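Long-range contacts in methyltransferase (Pyrococcus horikoshii, PDB 1IXK), which probably methylates cytidine at carbon 5 in tRNA, using S-adenosyl-L-methionine as the methyl donor: residues F188-L193 with G239-Y244; L228-L233 with L262-V267; L270-G275 with I309-K314. All blocks are in the same frame, centred on the assembly; numbering follows the deposited sequence.

Contact 1. Residues F188-L193 with G239-Y244; sequences FDKILL and GGILVY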
loop_
_atom_site.group_PDB
_atom_site.type_symbol
_atom_site.label_atom_id
_atom_site.label_comp_id
_atom_site.label_asym_id
_atom_site.label_seq_id
_atom_site.Cartn_x
_atom_site.Cartn_y
_atom_site.Cartn_z
ATOM N N PHE A 188 12.045 -16.622 -2.809
ATOM C CA PHE A 188 11.255 -15.688 -3.606
ATOM C C PHE A 188 12.020 -14.653 -4.413
ATOM O O PHE A 188 13.065 -14.174 -3.990
ATOM C CB PHE A 188 10.264 -14.957 -2.691
ATOM C CG PHE A 188 9.206 -15.851 -2.117
ATOM C CD1 PHE A 188 8.006 -16.055 -2.796
ATOM C CD2 PHE A 188 9.418 -16.514 -0.915
ATOM C CE1 PHE A 188 7.036 -16.915 -2.286
ATOM C CE2 PHE A 188 8.451 -17.378 -0.395
ATOM C CZ PHE A 188 7.256 -17.575 -1.084
ATOM N N ASP A 189 11.469 -14.308 -5.576
ATOM C CA ASP A 189 12.053 -13.284 -6.437
ATOM C C ASP A 189 11.572 -11.921 -5.950
ATOM O O ASP A 189 12.329 -10.951 -5.941
ATOM C CB ASP A 189 11.580 -13.436 -7.893
ATOM C CG ASP A 189 12.113 -14.683 -8.563
ATOM O OD1 ASP A 189 13.346 -14.878 -8.558
ATOM O OD2 ASP A 189 11.298 -15.456 -9.109
ATOM N N LYS A 190 10.298 -11.857 -5.566
ATOM C CA LYS A 190 9.675 -10.606 -5.124
ATOM C C LYS A 190 8.754 -10.818 -3.926
ATOM O O LYS A 190 8.076 -11.844 -3.829
ATOM C CB LYS A 190 8.825 -10.015 -6.253
ATOM C CG LYS A 190 9.546 -9.723 -7.555
ATOM C CD LYS A 190 10.422 -8.508 -7.442
ATOM C CE LYS A 190 10.543 -7.796 -8.783
ATOM N NZ LYS A 190 10.982 -8.689 -9.878
ATOM N N ILE A 191 8.727 -9.838 -3.028
ATOM C CA ILE A 191 7.862 -9.905 -1.855
ATOM C C ILE A 191 7.130 -8.588 -1.638
ATOM O O ILE A 191 7.731 -7.518 -1.681
ATOM C CB ILE A 191 8.666 -10.235 -0.578
ATOM C CG1 ILE A 191 9.266 -11.635 -0.711
ATOM C CG2 ILE A 191 7.758 -10.137 0.661
ATOM C CD1 ILE A 191 10.023 -12.099 0.492
ATOM N N LEU A 192 5.822 -8.673 -1.424
ATOM C CA LEU A 192 5.017 -7.488 -1.169
ATOM C C LEU A 192 4.643 -7.515 0.311
ATOM O O LEU A 192 3.951 -8.425 0.760
ATOM C CB LEU A 192 3.739 -7.495 -2.016
ATOM C CG LEU A 192 2.918 -6.196 -1.981
ATOM C CD1 LEU A 192 3.713 -5.080 -2.670
ATOM C CD2 LEU A 192 1.578 -6.395 -2.690
ATOM N N LEU A 193 5.128 -6.533 1.066
ATOM C CA LEU A 193 4.821 -6.437 2.489
ATOM C C LEU A 193 4.003 -5.177 2.676
ATOM O O LEU A 193 4.533 -4.104 2.995
ATOM C CB LEU A 193 6.102 -6.369 3.325
ATOM C CG LEU A 193 5.940 -6.158 4.833
ATOM C CD1 LEU A 193 4.884 -7.114 5.410
ATOM C CD2 LEU A 193 7.286 -6.377 5.497
ATOM N N GLY A 239 19.516 -10.431 -4.444
ATOM C CA GLY A 239 19.173 -9.661 -5.623
ATOM C C GLY A 239 17.666 -9.510 -5.737
ATOM O O GLY A 239 17.173 -8.828 -6.633
ATOM N N GLY A 240 16.938 -10.149 -4.824
ATOM C CA GLY A 240 15.485 -10.077 -4.828
ATOM C C GLY A 240 14.972 -8.732 -4.342
ATOM O O GLY A 240 15.706 -7.978 -3.700
ATOM N N ILE A 241 13.706 -8.436 -4.632
ATOM C CA ILE A 241 13.106 -7.163 -4.245
ATOM C C ILE A 241 11.925 -7.320 -3.296
ATOM O O ILE A 241 11.085 -8.209 -3.470
ATOM C CB ILE A 241 12.587 -6.397 -5.490
ATOM C CG1 ILE A 241 13.694 -6.282 -6.542
ATOM C CG2 ILE A 241 12.058 -5.013 -5.078
ATOM C CD1 ILE A 241 14.876 -5.452 -6.117
ATOM N N LEU A 242 11.863 -6.451 -2.293
ATOM C CA LEU A 242 10.749 -6.453 -1.353
ATOM C C LEU A 242 10.230 -5.028 -1.281
ATOM O O LEU A 242 11.011 -4.080 -1.157
ATOM C CB LEU A 242 11.188 -6.918 0.043
ATOM C CG LEU A 242 10.065 -7.004 1.096
ATOM C CD1 LEU A 242 10.396 -8.079 2.121
ATOM C CD2 LEU A 242 9.855 -5.653 1.770
ATOM N N VAL A 243 8.919 -4.865 -1.401
ATOM C CA VAL A 243 8.337 -3.540 -1.302
ATOM C C VAL A 243 7.573 -3.507 0.007
ATOM O O VAL A 243 6.742 -4.372 0.283
ATOM C CB VAL A 243 7.402 -3.219 -2.492
ATOM C CG1 VAL A 243 6.550 -1.996 -2.167
ATOM C CG2 VAL A 243 8.241 -2.940 -3.729
ATOM N N TYR A 244 7.906 -2.512 0.815
ATOM C CA TYR A 244 7.328 -2.304 2.129
ATOM C C TYR A 244 6.436 -1.077 2.100
ATOM O O TYR A 244 6.856 -0.013 1.652
ATOM C CB TYR A 244 8.467 -2.103 3.132
ATOM C CG TYR A 244 8.048 -1.772 4.547
ATOM C CD1 TYR A 244 7.705 -0.471 4.914
ATOM C CD2 TYR A 244 8.033 -2.759 5.526
ATOM C CE1 TYR A 244 7.365 -0.159 6.234
ATOM C CE2 TYR A 244 7.690 -2.465 6.845
ATOM C CZ TYR A 244 7.363 -1.168 7.192
ATOM O OH TYR A 244 7.060 -0.886 8.504
#
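Ile191 and Leu242 meet at the middle of two parallel strands, 190-193 and 240-244, whose axes run 4.7 Å apart at 10° to each other. Four backbone hydrogen bonds join them. Ile191 uses both its polar backbone atoms, its N bonding to Ile241 O and its O accepting Val243 N, while Leu193 N reaches Val243 O at 2.8 Å.

The buried face carries Ile191, Leu193, Leu242 and Tyr244, packed beneath helix 215-235. The CG2 branch of Ile191 lies against Leu242 CD1 at 3.7 Å, and the other Leu242 methyl, CD2, reaches across to Leu193 CB on the neighbouring strand, one residue pair further on. Leu193 and Tyr244 run side by side; with Leu193 CG anti to the backbone N (chi1 175°), its CD2 comes within 3.7 Å of Tyr244 CD2, meeting the ring obliquely. Tyr244 suits this place because its hydroxyl can still bond to Glu253 O. Shrinking Leu242 to an alanine would probably open a gap between Ile191 CG2 and Leu193 CB, leaving both less firmly held.

The other face is more open to solvent at Lys190 and Ile241. Lys190, bent at chi2 (-74°), lays its CD 3.6 Å from Ile241 CB, so that its aliphatic part covers the isoleucine while NZ pairs with Glu120. Further along, Leu192 CD1 and Val243 CB are 4.1 Å apart and buried beside helix 105-114. Parallel strands linked through a helix, 215-235, are typical of the Rossmann-like fold of class I methyltransferases, and Leu192 lies beside Lys132 and Asp194, predicted to bind S-adenosyl-L-methionine.

Contact 2. Residues L228-L233 with L262-V267; sequences LLEKGL and LDNFDV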
loop_
_atom_site.group_PDB
_atom_site.type_symbol
_atom_site.label_atom_id
_atom_site.label_comp_id
_atom_site.label_asym_id
_atom_site.label_seq_id
_atom_site.Cartn_x
_atom_site.Cartn_y
_atom_site.Cartn_z
ATOM N N LEU A 228 7.708 -9.003 10.432
ATOM C CA LEU A 228 7.301 -9.348 9.076
ATOM C C LEU A 228 8.406 -9.051 8.065
ATOM O O LEU A 228 8.694 -9.868 7.194
ATOM C CB LEU A 228 6.029 -8.578 8.699
ATOM C CG LEU A 228 4.764 -9.018 9.445
ATOM C CD1 LEU A 228 3.655 -7.995 9.266
ATOM C CD2 LEU A 228 4.341 -10.384 8.941
ATOM N N LEU A 229 9.026 -7.884 8.190
ATOM C CA LEU A 229 10.089 -7.498 7.271
ATOM C C LEU A 229 11.275 -8.456 7.362
ATOM O O LEU A 229 11.869 -8.815 6.346
ATOM C CB LEU A 229 10.528 -6.065 7.562
ATOM C CG LEU A 229 11.613 -5.480 6.653
ATOM C CD1 LEU A 229 11.188 -5.577 5.188
ATOM C CD2 LEU A 229 11.861 -4.037 7.051
ATOM N N GLU A 230 11.621 -8.878 8.577
ATOM C CA GLU A 230 12.727 -9.812 8.744
ATOM C C GLU A 230 12.397 -11.169 8.118
ATOM O O GLU A 230 13.236 -11.757 7.437
ATOM C CB GLU A 230 13.076 -9.983 10.228
ATOM C CG GLU A 230 14.104 -11.068 10.492
ATOM C CD GLU A 230 14.797 -10.909 11.836
ATOM O OE1 GLU A 230 14.144 -10.455 12.797
ATOM O OE2 GLU A 230 15.996 -11.254 11.929
ATOM N N LYS A 231 11.182 -11.671 8.334
ATOM C CA LYS A 231 10.800 -12.956 7.748
ATOM C C LYS A 231 10.789 -12.868 6.217
ATOM O O LYS A 231 11.176 -13.813 5.529
ATOM C CB LYS A 231 9.413 -13.395 8.237
ATOM C CG LYS A 231 9.326 -13.708 9.731
ATOM C CD LYS A 231 10.355 -14.756 10.161
ATOM C CE LYS A 231 10.199 -16.051 9.381
ATOM N NZ LYS A 231 11.220 -17.072 9.762
ATOM N N GLY A 232 10.337 -11.733 5.694
ATOM C CA GLY A 232 10.290 -11.548 4.253
ATOM C C GLY A 232 11.678 -11.526 3.630
ATOM O O GLY A 232 11.941 -12.204 2.632
ATOM N N LEU A 233 12.578 -10.750 4.222
ATOM C CA LEU A 233 13.936 -10.664 3.704
ATOM C C LEU A 233 14.631 -12.023 3.792
ATOM O O LEU A 233 15.448 -12.373 2.935
ATOM C CB LEU A 233 14.725 -9.602 4.474
ATOM C CG LEU A 233 14.260 -8.162 4.227
ATOM C CD1 LEU A 233 15.029 -7.201 5.126
ATOM C CD2 LEU A 233 14.459 -7.802 2.764
ATOM N N LEU A 262 18.081 -1.376 7.117
ATOM C CA LEU A 262 19.339 -1.017 6.475
ATOM C C LEU A 262 20.513 -1.317 7.410
ATOM O O LEU A 262 21.580 -1.728 6.958
ATOM C CB LEU A 262 19.345 0.472 6.104
ATOM C CG LEU A 262 18.396 0.945 4.996
ATOM C CD1 LEU A 262 18.366 2.468 4.971
ATOM C CD2 LEU A 262 18.848 0.395 3.655
ATOM N N ASP A 263 20.312 -1.115 8.709
ATOM C CA ASP A 263 21.370 -1.366 9.700
ATOM C C ASP A 263 21.497 -2.840 10.045
ATOM O O ASP A 263 22.584 -3.331 10.358
ATOM C CB ASP A 263 21.091 -0.643 11.026
ATOM C CG ASP A 263 21.027 0.859 10.895
ATOM O OD1 ASP A 263 21.526 1.403 9.892
ATOM O OD2 ASP A 263 20.485 1.497 11.826
ATOM N N ASN A 264 20.376 -3.543 10.001
ATOM C CA ASN A 264 20.348 -4.944 10.387
ATOM C C ASN A 264 20.558 -5.994 9.292
ATOM O O ASN A 264 21.049 -7.088 9.575
ATOM C CB ASN A 264 19.029 -5.212 11.112
ATOM C CG ASN A 264 19.102 -6.412 12.013
ATOM O OD1 ASN A 264 19.851 -6.416 12.991
ATOM N ND2 ASN A 264 18.330 -7.448 11.688
ATOM N N PHE A 265 20.197 -5.682 8.050
ATOM C CA PHE A 265 20.354 -6.656 6.972
ATOM C C PHE A 265 21.213 -6.156 5.818
ATOM O O PHE A 265 21.550 -4.980 5.746
ATOM C CB PHE A 265 18.989 -7.067 6.424
ATOM C CG PHE A 265 18.015 -7.500 7.485
ATOM C CD1 PHE A 265 17.090 -6.604 8.002
ATOM C CD2 PHE A 265 18.025 -8.805 7.960
ATOM C CE1 PHE A 265 16.182 -7.000 8.984
ATOM C CE2 PHE A 265 17.124 -9.213 8.941
ATOM C CZ PHE A 265 16.198 -8.307 9.452
ATOM N N ASP A 266 21.546 -7.063 4.906
ATOM C CA ASP A 266 22.352 -6.725 3.742
ATOM C C ASP A 266 21.409 -6.311 2.612
ATOM O O ASP A 266 21.165 -7.071 1.672
ATOM C CB ASP A 266 23.194 -7.932 3.336
ATOM C CG ASP A 266 24.117 -8.383 4.447
ATOM O OD1 ASP A 266 25.017 -7.602 4.817
ATOM O OD2 ASP A 266 23.938 -9.509 4.963
ATOM N N VAL A 267 20.874 -5.100 2.733
ATOM C CA VAL A 267 19.937 -4.556 1.757
ATOM C C VAL A 267 20.259 -3.108 1.406
ATOM O O VAL A 267 21.035 -2.444 2.094
ATOM C CB VAL A 267 18.487 -4.591 2.293
ATOM C CG1 VAL A 267 18.092 -6.023 2.643
ATOM C CG2 VAL A 267 18.361 -3.680 3.515
HETATM O O HOH W 1 17.787 -9.946 12.976
#
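Leu233 and Phe265 form the apolar heart of this contact, where helix 215-235 faces the chain leaving helix 255-264. The main interaction is a CH-pi contact: Leu233 CD1 sits over one face of the Phe265 ring, 4.0 Å from its centroid and 28° off the normal, shifted toward the CD1 side of the ring. The branched leucine can serve two neighbours at once, for its other methyl, CD2, lies 4.0 Å from Val267 CG1. Phe265 presents its ring to the helix by a first torsion of -51°, which sets CG anti to the carbonyl carbon.

Van der Waals contact continues at the ring edge. Glu230 crosses Phe265 at about a right angle, its CG 3.6 Å from CZ, and its carboxylate plane stands 76° from that of the ring. CB, CG and the carboxylate carbon of the glutamate line the ring edge near CZ, and OE2 goes on to a water.

The polar link runs through that water. It donates to Glu230 OE2 and accepts from Asn264 ND2 at 2.9 Å, spanning two groups too far apart to bond directly. The same amide nitrogen also lies 3.2 Å above the plane of the Phe265 ring, offset toward its rim.

Behind the contact, Leu233 also rests on Leu242 of strand 240-246, and Val267 on Ile312 of strand 307-314. Trp260 of helix 255-264 meets Phe265 edge-to-face, so the phenylalanine joins the two helices just before the chain enters strand 267-270.

Contact 3. Residues L270-G275 with I309-K314; sequences LPLKYG and IAKIRK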
loop_
_atom_site.group_PDB
_atom_site.type_symbol
_atom_site.label_atom_id
_atom_site.label_comp_id
_atom_site.label_asym_id
_atom_site.label_seq_id
_atom_site.Cartn_x
_atom_site.Cartn_y
_atom_site.Cartn_z
ATOM N N LEU A 270 16.024 1.238 -3.360
ATOM C CA LEU A 270 16.018 1.610 -4.769
ATOM C C LEU A 270 15.095 2.816 -4.926
ATOM O O LEU A 270 14.126 2.971 -4.178
ATOM C CB LEU A 270 15.526 0.447 -5.637
ATOM C CG LEU A 270 16.340 -0.850 -5.546
ATOM C CD1 LEU A 270 15.717 -1.908 -6.442
ATOM C CD2 LEU A 270 17.787 -0.592 -5.953
ATOM N N PRO A 271 15.389 3.692 -5.901
ATOM C CA PRO A 271 14.592 4.896 -6.157
ATOM C C PRO A 271 13.146 4.630 -6.560
ATOM O O PRO A 271 12.868 3.709 -7.324
ATOM C CB PRO A 271 15.361 5.591 -7.283
ATOM C CG PRO A 271 16.763 5.123 -7.091
ATOM C CD PRO A 271 16.584 3.666 -6.763
ATOM N N LEU A 272 12.239 5.442 -6.025
ATOM C CA LEU A 272 10.816 5.371 -6.346
ATOM C C LEU A 272 10.453 6.763 -6.845
ATOM O O LEU A 272 10.922 7.763 -6.304
ATOM C CB LEU A 272 9.989 5.006 -5.113
ATOM C CG LEU A 272 10.099 3.536 -4.702
ATOM C CD1 LEU A 272 9.377 3.317 -3.379
ATOM C CD2 LEU A 272 9.509 2.650 -5.788
ATOM N N LYS A 273 9.605 6.824 -7.864
ATOM C CA LYS A 273 9.245 8.094 -8.482
ATOM C C LYS A 273 8.192 9.002 -7.853
ATOM O O LYS A 273 8.415 10.205 -7.722
ATOM C CB LYS A 273 8.857 7.845 -9.944
ATOM C CG LYS A 273 8.701 9.114 -10.772
ATOM C CD LYS A 273 8.284 8.797 -12.203
ATOM C CE LYS A 273 8.420 10.022 -13.100
ATOM N NZ LYS A 273 7.741 11.219 -12.524
ATOM N N TYR A 274 7.059 8.446 -7.452
ATOM C CA TYR A 274 5.984 9.283 -6.929
ATOM C C TYR A 274 5.913 9.534 -5.435
ATOM O O TYR A 274 6.375 8.724 -4.627
ATOM C CB TYR A 274 4.645 8.737 -7.422
ATOM C CG TYR A 274 4.631 8.546 -8.919
ATOM C CD1 TYR A 274 5.026 7.337 -9.492
ATOM C CD2 TYR A 274 4.279 9.596 -9.766
ATOM C CE1 TYR A 274 5.074 7.177 -10.880
ATOM C CE2 TYR A 274 4.326 9.451 -11.147
ATOM C CZ TYR A 274 4.723 8.243 -11.697
ATOM O OH TYR A 274 4.782 8.113 -13.064
ATOM N N GLY A 275 5.315 10.672 -5.090
ATOM C CA GLY A 275 5.165 11.061 -3.703
ATOM C C GLY A 275 6.260 12.020 -3.288
ATOM O O GLY A 275 7.024 12.515 -4.121
ATOM N N ILE A 309 6.039 4.189 1.420
ATOM C CA ILE A 309 6.470 3.051 0.631
ATOM C C ILE A 309 7.973 3.078 0.404
ATOM O O ILE A 309 8.548 4.136 0.162
ATOM C CB ILE A 309 5.762 3.018 -0.750
ATOM C CG1 ILE A 309 6.231 1.789 -1.538
ATOM C CG2 ILE A 309 6.058 4.301 -1.522
ATOM C CD1 ILE A 309 5.464 1.554 -2.842
ATOM N N ALA A 310 8.594 1.904 0.478
ATOM C CA ALA A 310 10.031 1.776 0.262
ATOM C C ALA A 310 10.308 0.540 -0.578
ATOM O O ALA A 310 9.666 -0.498 -0.401
ATOM C CB ALA A 310 10.763 1.672 1.591
ATOM N N LYS A 311 11.265 0.651 -1.496
ATOM C CA LYS A 311 11.622 -0.469 -2.357
ATOM C C LYS A 311 13.003 -0.958 -1.942
ATOM O O LYS A 311 14.002 -0.245 -2.074
ATOM C CB LYS A 311 11.619 -0.027 -3.821
ATOM C CG LYS A 311 11.858 -1.154 -4.802
ATOM C CD LYS A 311 11.477 -0.708 -6.207
ATOM C CE LYS A 311 11.728 -1.803 -7.219
ATOM N NZ LYS A 311 11.034 -1.506 -8.508
ATOM N N ILE A 312 13.049 -2.188 -1.455
ATOM C CA ILE A 312 14.284 -2.780 -0.952
ATOM C C ILE A 312 14.873 -3.886 -1.827
ATOM O O ILE A 312 14.159 -4.788 -2.258
ATOM C CB ILE A 312 14.027 -3.366 0.460
ATOM C CG1 ILE A 312 13.474 -2.272 1.376
ATOM C CG2 ILE A 312 15.295 -3.974 1.022
ATOM C CD1 ILE A 312 13.011 -2.778 2.743
ATOM N N ARG A 313 16.176 -3.809 -2.089
ATOM C CA ARG A 313 16.860 -4.843 -2.863
ATOM C C ARG A 313 17.813 -5.584 -1.918
ATOM O O ARG A 313 18.566 -4.956 -1.176
ATOM C CB ARG A 313 17.659 -4.234 -4.025
ATOM C CG ARG A 313 18.389 -5.293 -4.846
ATOM C CD ARG A 313 19.134 -4.722 -6.054
ATOM N NE ARG A 313 19.900 -5.780 -6.709
ATOM C CZ ARG A 313 21.165 -6.086 -6.426
ATOM N NH1 ARG A 313 21.834 -5.407 -5.507
ATOM N NH2 ARG A 313 21.749 -7.105 -7.037
ATOM N N LYS A 314 17.771 -6.913 -1.938
ATOM C CA LYS A 314 18.636 -7.714 -1.077
ATOM C C LYS A 314 19.977 -7.892 -1.771
ATOM O O LYS A 314 20.036 -8.270 -2.936
ATOM C CB LYS A 314 17.997 -9.077 -0.798
ATOM C CG LYS A 314 18.768 -9.975 0.163
ATOM C CD LYS A 314 17.926 -11.207 0.528
ATOM C CE LYS A 314 18.667 -12.164 1.455
ATOM N NZ LYS A 314 17.811 -13.343 1.824
HETATM O O HOH W 2 12.660 3.087 -1.987
#
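Leu270 and Lys311 are joined through their backbones, where the chain leaving strand 267-270 runs beside strand 307-314. Leu270 N donates to Lys311 O at 2.8 Å in a nearly straight bond (165° at the hydrogen), the nitrogen tilted 19° from the carbonyl plane. A water bridges the other backbone atoms of the pair: it donates to Leu270 O at 2.6 Å and accepts from Lys311 N at 2.8 Å.

The apolar contacts spread out from this pair. Leu270 CD1 packs on Arg313 CB at 3.9 Å and lies 4.1 Å from Lys311 CE, so the leucine covers the aliphatic parts of two charged residues. Leu272 divides its two branches between partners on the strand: CD1 approaches Ile309 CG2 at 3.9 Å and the backbone at Lys311 N, while CD2 rests on Lys311 CD at the same distance. Lys311 offers this long flank because its chain is fully extended, starting from a CG placed anti to the backbone N (chi1 -175°).

The charged ends are held by other parts of the chain. Lys311 NZ bonds to Ala113 O of helix 105-114, and Arg313 NH1 forms a salt bridge with Glu268.

Lysine and arginine therefore do double duty, giving methylenes to the leucines and their polar groups to partners farther out. Beyond Leu270 the contacts across the two segments are apolar ones made by Leu272, alongside one direct and one water-mediated backbone link.

In the fold
Contacts 1 and 3 belong to one sheet, their centres 11 Å apart: strand 240-246 pairs in parallel with 188-194 and antiparallel with 307-314, where Ile312 N and Leu242 O lie 2.8 Å apart in a probable hydrogen bond. In contact 2, centred 11 Å from contact 1, helix 215-235 lies against one face of that sheet, Leu229 CD1 3.7 Å from Leu242 CD2, and Val267 starts strand 267-270. A probable hydrogen bond of 2.8 Å from Lys314 NZ to Leu233 O ties contacts 2 and 3. The predicted S-adenosyl-L-methionine site is nearest contact 1: the Leu192 side chain is about 4 Å from those of Lys132 and Asp194, against about 8 Å for Ile309; contact 2 lies away.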